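Local coordinates for metallo-beta-lactamase domain-containing protein (Enterococcus faecalis, PDB 2AZ4) that is of unknown function but carries two zinc ions in a metallo-beta-lactamase fold and, judged by its family, may act as an RNA-binding exonuclease, at residues H31-F36 against P61-L66; V9-G14 against T21-A26; Q84-F89 against P106-Y111. All coordinates share one frame; numbering follows the deposited sequence.

Interaction 1 (H31-F36 against P61-L66); sequences HIFFDF and PELKDL
The backbones of F33 and L66 stay well apart, their CA atoms 9.5 Å from each other, and no hydrogen bond runs directly between strand 31-34 with its following turn and the irregular segment 61-66, so side chains do the joining. L66 is the main one. Its CD2 methyl sits over the middle of the F33 ring, 3.6 Å from the centroid and only 7° off the ring normal, a clear CH-pi contact. The other methyl, CD1, lies 3.7 Å from CE2 of F33. CG of L66 is anti to the backbone N (chi1 -162°), and the fork beyond it lets CD2 serve two rings at once: it also meets F36 edge-on, near the ring plane, 3.7 Å from CE1. F33 and F36 thus meet one methyl in different ways, one with a face and the other with an edge. L63 adds to this from three residues earlier in the loop, running past F33 head to tail with its CD2 3.9 Å from CE1 of the ring.

Towards the start of the strand, H31 lays one face of its imidazole over CE2 of F33. Its NE2 reaches 3.2 Å to a water in the plane of the ring, and that water donates to the carbonyl O of K64. K64 in turn forms a salt bridge from NZ to OD2 of D65, and a second one to D82. On the side of F36, M100 and L104 add apolar contacts, and H97, a zinc ligand, lies about 7 Å from its side chain. The loop is thus held to the sheet by buried apolar packing, with one water as a polar link and the charged groups kept to its more exposed part.

Interaction 2 (V9-G14 against T21-A26); sequences VTFHSG and TVIEVA
V9 and F11 pack against I23 on one face of a beta hairpin, strands 7-13 and 22-27, whose segments run antiparallel at 160°. CG1 of V9 touches CG2 of I23 at 3.7 Å, while the F11 ring and I23 leave their strands together, CD1 of the ring against CG1 of the isoleucine. M214 from strand 212-216 of the second sheet covers all three, so this face belongs to the interior between the two sheets of the metallo-beta-lactamase fold.

Between the strands, T10 and E24 form a hydrogen-bonded pair, each N 2.9 Å from the other's O. Further along, H12 and S13 both face V22, a classic beta bulge. There, N of V22 approaches O of S13 from well above the carbonyl plane, and the return bond is weak.

H12 falls on the side of T10 and E24 by normal alternation, and the bulge keeps S13 on that side too, beside V22. E24 is fully extended, its CG anti to the backbone N, and holds its carboxylate 20° from the imidazole plane, nearly coplanar with it. CG2 of T10 lies against one face of that imidazole, towards the rim. The edge is closed by NE2 of H12, which donates a 2.7 Å bond, 165° at the hydrogen, to the anti lone pair of OE1 of E24.

Interaction 3 (Q84-F89 against P106-Y111); sequences QHTAVF and PAVPLY
F89 and Y111 rise together from neighbouring parallel strands, with their ring planes 23° apart. The centroids are 5.1 Å from each other and the rings are so offset that they overlap little. What F89 really covers is the root of its neighbour: CD1 of F89 lies 3.5 Å from CB of Y111, and CD2 of Y111 sits over the rim of one F89 face. Both side chains have CG anti to the carbonyl carbon (chi1 -64° and -65°); paired in parallel register and sharing this torsion, they leave the sheet in step. A87 comes at the tyrosine from another direction, its CB meeting the ring in plane at the edge, 3.7 Å from CE2. On this same side P109 sets its CG against CB of A87, its ring also touching the backbone O of T86. I153 from strand 152-155 touches both rings, and I145 and L147 of strand 145-147 pack on Y111.

The other side of the sheet carries smaller groups. V88 and L110 approach at a slant, CG1 of the valine 3.7 Å from CD1 of the leucine. CG1 of V108 reaches back to CG2 of T86 at 3.8 Å, and the V108 side chain crosses that of V88 at about a right angle.

Two backbone bonds hold the strands in place: N of V88 to O of P109 at 3.0 Å, and N of Y111 to O of V88 at 2.8 Å, the first using a carbonyl just ahead of strand 110-113. Strand 85-89, short helix 95-98 and strand 110-113 make this a beta-alpha-beta crossover; in this metallo-beta-lactamase fold it carries the HxHxDH motif, zinc ligands H92, H94, D96 and H97, between its two strands.

How the interactions relate
All three interactions belong to one mixed sheet. Strand 30-34 of interaction 1 lies between the other two: N of I32 is 2.8 Å from O of V25 on the hairpin side, and O of F33 is 2.9 Å from N of F89 on the crossover side, both probable hydrogen bonds. Interactions 1 and 2 are centred 7 Å apart, 1 and 3 about 9 Å, whereas 2 and 3 do not touch, their nearest atoms about 7 Å apart. The dinuclear zinc site lies towards one end of these strands. T21 of interaction 2 comes nearest, its side chain about 7 Å from a zinc ion, against about 12 Å for F36. D35 hydrogen-bonds the zinc ligand H97.

Interaction 1 (H31-F36 against P61-L66)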
loop_
_atom_site.group_PDB
_atom_site.type_symbol
_atom_site.label_atom_id
_atom_site.label_comp_id
_atom_site.label_asym_id
_atom_site.label_seq_id
_atom_site.Cartn_x
_atom_site.Cartn_y
_atom_site.Cartn_z
ATOM N N HIS A 31 -8.266 -23.575 -2.942
ATOM C CA HIS A 31 -8.147 -22.535 -1.931
ATOM C C HIS A 31 -7.394 -21.322 -2.443
ATOM O O HIS A 31 -6.535 -21.438 -3.326
ATOM C CB HIS A 31 -7.601 -23.073 -0.571
ATOM C CG HIS A 31 -6.208 -23.631 -0.606
ATOM N ND1 HIS A 31 -5.503 -23.862 -1.771
ATOM C CD2 HIS A 31 -5.394 -24.029 0.406
ATOM C CE1 HIS A 31 -4.313 -24.363 -1.472
ATOM N NE2 HIS A 31 -4.221 -24.466 -0.160
ATOM N N ILE A 32 -7.765 -20.164 -1.916
ATOM C CA ILE A 32 -7.121 -18.900 -2.228
ATOM C C ILE A 32 -6.605 -18.245 -0.951
ATOM O O ILE A 32 -7.076 -18.554 0.148
ATOM C CB ILE A 32 -8.047 -17.915 -2.977
ATOM C CG1 ILE A 32 -9.241 -17.510 -2.102
ATOM C CG2 ILE A 32 -8.473 -18.526 -4.296
ATOM C CD1 ILE A 32 -10.130 -16.402 -2.684
ATOM N N PHE A 33 -5.609 -17.384 -1.108
ATOM C CA PHE A 33 -5.011 -16.668 0.004
ATOM C C PHE A 33 -4.879 -15.211 -0.419
ATOM O O PHE A 33 -4.746 -14.932 -1.618
ATOM C CB PHE A 33 -3.605 -17.207 0.356
ATOM C CG PHE A 33 -3.573 -18.676 0.812
ATOM C CD1 PHE A 33 -3.404 -19.001 2.155
ATOM C CD2 PHE A 33 -3.661 -19.709 -0.103
ATOM C CE1 PHE A 33 -3.360 -20.360 2.572
ATOM C CE2 PHE A 33 -3.628 -21.070 0.312
ATOM C CZ PHE A 33 -3.471 -21.375 1.648
ATOM N N PHE A 34 -4.883 -14.314 0.569
ATOM C CA PHE A 34 -4.719 -12.863 0.397
ATOM C C PHE A 34 -4.567 -12.241 1.782
ATOM O O PHE A 34 -5.176 -12.713 2.733
ATOM C CB PHE A 34 -5.933 -12.232 -0.309
ATOM C CG PHE A 34 -7.268 -12.628 0.293
ATOM C CD1 PHE A 34 -7.963 -13.745 -0.180
ATOM C CD2 PHE A 34 -7.827 -11.885 1.337
ATOM C CE1 PHE A 34 -9.173 -14.125 0.371
ATOM C CE2 PHE A 34 -9.063 -12.253 1.890
ATOM C CZ PHE A 34 -9.726 -13.370 1.420
ATOM N N ASP A 35 -3.732 -11.215 1.929
ATOM C CA ASP A 35 -2.694 -10.858 0.966
ATOM C C ASP A 35 -1.453 -11.706 1.281
ATOM O O ASP A 35 -1.589 -12.910 1.533
ATOM C CB ASP A 35 -2.421 -9.343 1.047
ATOM C CG ASP A 35 -3.601 -8.517 0.539
ATOM O OD1 ASP A 35 -4.194 -8.909 -0.499
ATOM O OD2 ASP A 35 -3.930 -7.464 1.138
ATOM N N PHE A 36 -0.259 -11.106 1.261
ATOM C CA PHE A 36 0.986 -11.870 1.439
ATOM C C PHE A 36 2.165 -11.005 1.950
ATOM O O PHE A 36 3.250 -11.022 1.374
ATOM C CB PHE A 36 1.370 -12.573 0.119
ATOM C CG PHE A 36 1.912 -13.957 0.319
ATOM C CD1 PHE A 36 1.069 -14.986 0.742
ATOM C CD2 PHE A 36 3.247 -14.231 0.111
ATOM C CE1 PHE A 36 1.552 -16.272 0.942
ATOM C CE2 PHE A 36 3.754 -15.529 0.308
ATOM C CZ PHE A 36 2.909 -16.545 0.730
ATOM N N PRO A 61 2.605 -16.846 8.912
ATOM C CA PRO A 61 1.959 -18.044 9.438
ATOM C C PRO A 61 2.593 -19.335 8.925
ATOM O O PRO A 61 3.242 -19.332 7.878
ATOM C CB PRO A 61 0.528 -17.911 8.901
ATOM C CG PRO A 61 0.701 -17.234 7.562
ATOM C CD PRO A 61 1.893 -16.295 7.737
ATOM N N GLU A 62 2.378 -20.431 9.660
ATOM C CA GLU A 62 2.660 -21.783 9.194
ATOM C C GLU A 62 1.654 -22.131 8.124
ATOM O O GLU A 62 0.447 -22.048 8.364
ATOM C CB GLU A 62 2.494 -22.777 10.352
ATOM C CG GLU A 62 3.505 -22.616 11.459
ATOM C CD GLU A 62 4.668 -23.629 11.381
ATOM O OE1 GLU A 62 5.405 -23.734 12.384
ATOM O OE2 GLU A 62 4.854 -24.322 10.348
ATOM N N LEU A 63 2.122 -22.503 6.937
ATOM C CA LEU A 63 1.211 -22.764 5.828
ATOM C C LEU A 63 1.654 -24.014 5.097
ATOM O O LEU A 63 2.841 -24.228 4.889
ATOM C CB LEU A 63 1.134 -21.574 4.862
ATOM C CG LEU A 63 0.535 -20.228 5.315
ATOM C CD1 LEU A 63 0.764 -19.126 4.258
ATOM C CD2 LEU A 63 -0.941 -20.336 5.619
ATOM N N LYS A 64 0.691 -24.836 4.693
ATOM C CA LYS A 64 1.032 -26.098 4.057
ATOM C C LYS A 64 1.049 -25.905 2.562
ATOM O O LYS A 64 0.088 -25.378 2.001
ATOM C CB LYS A 64 0.031 -27.190 4.455
ATOM C CG LYS A 64 0.288 -28.538 3.794
ATOM C CD LYS A 64 -0.863 -29.503 4.086
ATOM C CE LYS A 64 -0.889 -30.656 3.088
ATOM N NZ LYS A 64 -1.146 -30.204 1.680
ATOM N N ASP A 65 2.137 -26.350 1.928
ATOM C CA ASP A 65 2.269 -26.391 0.465
ATOM C C ASP A 65 1.914 -25.064 -0.216
ATOM O O ASP A 65 1.129 -25.019 -1.160
ATOM C CB ASP A 65 1.446 -27.545 -0.118
ATOM C CG ASP A 65 2.085 -28.910 0.132
ATOM O OD1 ASP A 65 3.320 -29.074 -0.070
ATOM O OD2 ASP A 65 1.346 -29.839 0.525
ATOM N N LEU A 66 2.488 -23.987 0.301
ATOM C CA LEU A 66 2.334 -22.660 -0.257
ATOM C C LEU A 66 3.692 -21.962 -0.397
ATOM O O LEU A 66 3.938 -21.268 -1.390
ATOM C CB LEU A 66 1.345 -21.827 0.582
ATOM C CG LEU A 66 0.747 -20.574 -0.090
ATOM C CD1 LEU A 66 -0.214 -20.888 -1.224
ATOM C CD2 LEU A 66 0.083 -19.624 0.903
HETATM O O HOH W 1 -2.715 -25.520 2.410
#

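Interaction 2 (V9-G14 against T21-A26)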
loop_
_atom_site.group_PDB
_atom_site.type_symbol
_atom_site.label_atom_id
_atom_site.label_comp_id
_atom_site.label_asym_id
_atom_site.label_seq_id
_atom_site.Cartn_x
_atom_site.Cartn_y
_atom_site.Cartn_z
ATOM N N VAL A 9 -13.215 -20.118 5.875
ATOM C CA VAL A 9 -12.342 -18.955 5.939
ATOM C C VAL A 9 -11.428 -19.071 7.165
ATOM O O VAL A 9 -11.915 -19.249 8.284
ATOM C CB VAL A 9 -13.163 -17.639 6.074
ATOM C CG1 VAL A 9 -12.288 -16.426 5.888
ATOM C CG2 VAL A 9 -14.336 -17.593 5.093
ATOM N N THR A 10 -10.115 -18.957 6.963
ATOM C CA THR A 10 -9.140 -19.083 8.040
ATOM C C THR A 10 -8.324 -17.825 8.128
ATOM O O THR A 10 -7.766 -17.379 7.118
ATOM C CB THR A 10 -8.130 -20.222 7.827
ATOM O OG1 THR A 10 -8.805 -21.443 7.532
ATOM C CG2 THR A 10 -7.273 -20.431 9.089
ATOM N N PHE A 11 -8.225 -17.279 9.334
ATOM C CA PHE A 11 -7.453 -16.065 9.598
ATOM C C PHE A 11 -6.065 -16.424 10.109
ATOM O O PHE A 11 -5.792 -16.435 11.316
ATOM C CB PHE A 11 -8.221 -15.133 10.542
ATOM C CG PHE A 11 -9.531 -14.685 9.966
ATOM C CD1 PHE A 11 -9.620 -13.475 9.248
ATOM C CD2 PHE A 11 -10.673 -15.495 10.081
ATOM C CE1 PHE A 11 -10.825 -13.081 8.669
ATOM C CE2 PHE A 11 -11.885 -15.106 9.503
ATOM C CZ PHE A 11 -11.960 -13.894 8.791
ATOM N N HIS A 12 -5.198 -16.756 9.156
ATOM C CA HIS A 12 -3.854 -17.236 9.453
ATOM C C HIS A 12 -2.974 -16.224 10.146
ATOM O O HIS A 12 -2.179 -16.602 10.996
ATOM C CB HIS A 12 -3.170 -17.713 8.154
ATOM C CG HIS A 12 -3.757 -18.976 7.590
ATOM N ND1 HIS A 12 -3.639 -20.196 8.224
ATOM C CD2 HIS A 12 -4.445 -19.212 6.445
ATOM C CE1 HIS A 12 -4.227 -21.129 7.494
ATOM N NE2 HIS A 12 -4.743 -20.554 6.420
ATOM N N SER A 13 -3.106 -14.937 9.795
ATOM C CA SER A 13 -2.109 -13.944 10.178
ATOM C C SER A 13 -2.658 -12.534 10.090
ATOM O O SER A 13 -3.626 -12.281 9.386
ATOM C CB SER A 13 -0.902 -14.069 9.234
ATOM O OG SER A 13 0.203 -13.310 9.660
ATOM N N GLY A 14 -2.027 -11.603 10.782
ATOM C CA GLY A 14 -2.419 -10.195 10.640
ATOM C C GLY A 14 -3.473 -9.695 11.600
ATOM O O GLY A 14 -3.977 -8.577 11.449
ATOM N N THR A 21 -1.877 -9.368 7.050
ATOM C CA THR A 21 -3.126 -10.116 6.796
ATOM C C THR A 21 -2.909 -11.240 5.805
ATOM O O THR A 21 -2.486 -11.017 4.667
ATOM C CB THR A 21 -4.266 -9.225 6.263
ATOM O OG1 THR A 21 -4.539 -8.191 7.204
ATOM C CG2 THR A 21 -5.544 -10.021 6.097
ATOM N N VAL A 22 -3.173 -12.464 6.245
ATOM C CA VAL A 22 -3.166 -13.594 5.337
ATOM C C VAL A 22 -4.403 -14.396 5.701
ATOM O O VAL A 22 -4.501 -14.956 6.804
ATOM C CB VAL A 22 -1.887 -14.468 5.454
ATOM C CG1 VAL A 22 -1.953 -15.647 4.498
ATOM C CG2 VAL A 22 -0.602 -13.631 5.219
ATOM N N ILE A 23 -5.348 -14.424 4.774
ATOM C CA ILE A 23 -6.582 -15.136 4.961
ATOM C C ILE A 23 -6.652 -16.168 3.868
ATOM O O ILE A 23 -6.238 -15.904 2.734
ATOM C CB ILE A 23 -7.795 -14.151 4.909
ATOM C CG1 ILE A 23 -7.727 -13.189 6.114
ATOM C CG2 ILE A 23 -9.107 -14.878 4.811
ATOM C CD1 ILE A 23 -8.585 -11.923 5.954
ATOM N N GLU A 24 -7.168 -17.333 4.238
ATOM C CA GLU A 24 -7.456 -18.418 3.321
ATOM C C GLU A 24 -8.950 -18.619 3.175
ATOM O O GLU A 24 -9.700 -18.587 4.160
ATOM C CB GLU A 24 -6.834 -19.721 3.823
ATOM C CG GLU A 24 -7.113 -20.906 2.923
ATOM C CD GLU A 24 -6.527 -22.201 3.463
ATOM O OE1 GLU A 24 -5.896 -22.172 4.534
ATOM O OE2 GLU A 24 -6.704 -23.251 2.815
ATOM N N VAL A 25 -9.370 -18.825 1.940
ATOM C CA VAL A 25 -10.729 -19.225 1.637
ATOM C C VAL A 25 -10.621 -20.535 0.889
ATOM O O VAL A 25 -9.950 -20.607 -0.140
ATOM C CB VAL A 25 -11.513 -18.175 0.807
ATOM C CG1 VAL A 25 -12.935 -18.689 0.522
ATOM C CG2 VAL A 25 -11.607 -16.854 1.574
ATOM N N ALA A 26 -11.247 -21.574 1.433
ATOM C CA ALA A 26 -11.181 -22.926 0.856
ATOM C C ALA A 26 -12.558 -23.533 0.595
ATOM O O ALA A 26 -13.486 -23.373 1.395
ATOM C CB ALA A 26 -10.387 -23.839 1.751
HETATM O O HOH W 2 -9.694 -21.785 5.138
HETATM O O HOH W 3 -6.891 -23.564 6.911
HETATM O O HOH W 4 -3.411 -6.738 9.354
#

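Interaction 3 (Q84-F89 against P106-Y111)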
loop_
_atom_site.group_PDB
_atom_site.type_symbol
_atom_site.label_atom_id
_atom_site.label_comp_id
_atom_site.label_asym_id
_atom_site.label_seq_id
_atom_site.Cartn_x
_atom_site.Cartn_y
_atom_site.Cartn_z
ATOM N N GLN A 84 -5.976 -29.216 -5.225
ATOM C CA GLN A 84 -5.625 -29.267 -6.650
ATOM C C GLN A 84 -5.416 -27.882 -7.252
ATOM O O GLN A 84 -4.654 -27.746 -8.217
ATOM C CB GLN A 84 -6.685 -30.015 -7.461
ATOM C CG GLN A 84 -6.627 -31.539 -7.276
ATOM C CD GLN A 84 -5.284 -32.111 -7.692
ATOM O OE1 GLN A 84 -4.536 -32.653 -6.866
ATOM N NE2 GLN A 84 -4.956 -31.964 -8.971
ATOM N N HIS A 85 -6.090 -26.874 -6.685
ATOM C CA HIS A 85 -6.095 -25.501 -7.233
ATOM C C HIS A 85 -5.779 -24.520 -6.121
ATOM O O HIS A 85 -6.462 -24.501 -5.102
ATOM C CB HIS A 85 -7.463 -25.138 -7.837
ATOM C CG HIS A 85 -8.002 -26.163 -8.789
ATOM N ND1 HIS A 85 -7.600 -26.246 -10.105
ATOM C CD2 HIS A 85 -8.926 -27.143 -8.619
ATOM C CE1 HIS A 85 -8.233 -27.244 -10.699
ATOM N NE2 HIS A 85 -9.046 -27.799 -9.820
ATOM N N THR A 86 -4.732 -23.713 -6.321
ATOM C CA THR A 86 -4.280 -22.768 -5.319
ATOM C C THR A 86 -3.967 -21.475 -6.041
ATOM O O THR A 86 -3.458 -21.504 -7.167
ATOM C CB THR A 86 -2.995 -23.265 -4.611
ATOM O OG1 THR A 86 -3.201 -24.588 -4.068
ATOM C CG2 THR A 86 -2.591 -22.294 -3.491
ATOM N N ALA A 87 -4.260 -20.342 -5.402
ATOM C CA ALA A 87 -3.848 -19.050 -5.956
ATOM C C ALA A 87 -3.763 -18.005 -4.871
ATOM O O ALA A 87 -4.419 -18.119 -3.820
ATOM C CB ALA A 87 -4.839 -18.581 -7.049
ATOM N N VAL A 88 -2.992 -16.953 -5.143
ATOM C CA VAL A 88 -2.809 -15.905 -4.164
ATOM C C VAL A 88 -3.158 -14.588 -4.847
ATOM O O VAL A 88 -2.820 -14.370 -6.004
ATOM C CB VAL A 88 -1.354 -15.859 -3.545
ATOM C CG1 VAL A 88 -1.174 -14.665 -2.597
ATOM C CG2 VAL A 88 -1.002 -17.125 -2.798
ATOM N N PHE A 89 -3.823 -13.713 -4.104
ATOM C CA PHE A 89 -4.209 -12.402 -4.606
ATOM C C PHE A 89 -3.582 -11.334 -3.752
ATOM O O PHE A 89 -3.401 -11.509 -2.525
ATOM C CB PHE A 89 -5.741 -12.265 -4.620
ATOM C CG PHE A 89 -6.409 -13.203 -5.555
ATOM C CD1 PHE A 89 -6.804 -12.775 -6.822
ATOM C CD2 PHE A 89 -6.642 -14.529 -5.192
ATOM C CE1 PHE A 89 -7.426 -13.666 -7.716
ATOM C CE2 PHE A 89 -7.251 -15.437 -6.079
ATOM C CZ PHE A 89 -7.631 -15.005 -7.350
ATOM N N PRO A 106 6.810 -20.452 -6.699
ATOM C CA PRO A 106 6.766 -20.060 -8.118
ATOM C C PRO A 106 5.642 -20.718 -8.915
ATOM O O PRO A 106 5.078 -20.081 -9.809
ATOM C CB PRO A 106 8.135 -20.519 -8.667
ATOM C CG PRO A 106 9.001 -20.692 -7.469
ATOM C CD PRO A 106 8.175 -20.775 -6.237
ATOM N N ALA A 107 5.323 -21.975 -8.602
ATOM C CA ALA A 107 4.224 -22.707 -9.259
ATOM C C ALA A 107 2.818 -22.209 -8.893
ATOM O O ALA A 107 1.844 -22.467 -9.605
ATOM C CB ALA A 107 4.349 -24.210 -8.986
ATOM N N VAL A 108 2.691 -21.490 -7.786
ATOM C CA VAL A 108 1.376 -20.960 -7.412
ATOM C C VAL A 108 1.210 -19.592 -8.084
ATOM O O VAL A 108 2.063 -18.755 -7.921
ATOM C CB VAL A 108 1.235 -20.852 -5.873
ATOM C CG1 VAL A 108 -0.094 -20.161 -5.480
ATOM C CG2 VAL A 108 1.323 -22.239 -5.251
ATOM N N PRO A 109 0.123 -19.384 -8.871
ATOM C CA PRO A 109 -0.081 -18.061 -9.465
ATOM C C PRO A 109 -0.401 -16.983 -8.455
ATOM O O PRO A 109 -1.069 -17.241 -7.450
ATOM C CB PRO A 109 -1.275 -18.263 -10.394
ATOM C CG PRO A 109 -2.010 -19.489 -9.831
ATOM C CD PRO A 109 -0.904 -20.352 -9.297
ATOM N N LEU A 110 0.024 -15.764 -8.777
ATOM C CA LEU A 110 -0.127 -14.596 -7.922
ATOM C C LEU A 110 -0.795 -13.525 -8.785
ATOM O O LEU A 110 -0.267 -13.143 -9.851
ATOM C CB LEU A 110 1.234 -14.114 -7.405
ATOM C CG LEU A 110 1.304 -12.791 -6.601
ATOM C CD1 LEU A 110 0.466 -12.894 -5.343
ATOM C CD2 LEU A 110 2.756 -12.424 -6.228
ATOM N N TYR A 111 -1.967 -13.072 -8.325
ATOM C CA TYR A 111 -2.856 -12.212 -9.108
ATOM C C TYR A 111 -2.935 -10.852 -8.461
ATOM O O TYR A 111 -3.015 -10.725 -7.240
ATOM C CB TYR A 111 -4.285 -12.788 -9.224
ATOM C CG TYR A 111 -4.395 -14.083 -9.997
ATOM C CD1 TYR A 111 -4.434 -14.085 -11.402
ATOM C CD2 TYR A 111 -4.439 -15.298 -9.336
ATOM C CE1 TYR A 111 -4.524 -15.248 -12.108
ATOM C CE2 TYR A 111 -4.531 -16.480 -10.022
ATOM C CZ TYR A 111 -4.579 -16.451 -11.406
ATOM O OH TYR A 111 -4.664 -17.613 -12.082
#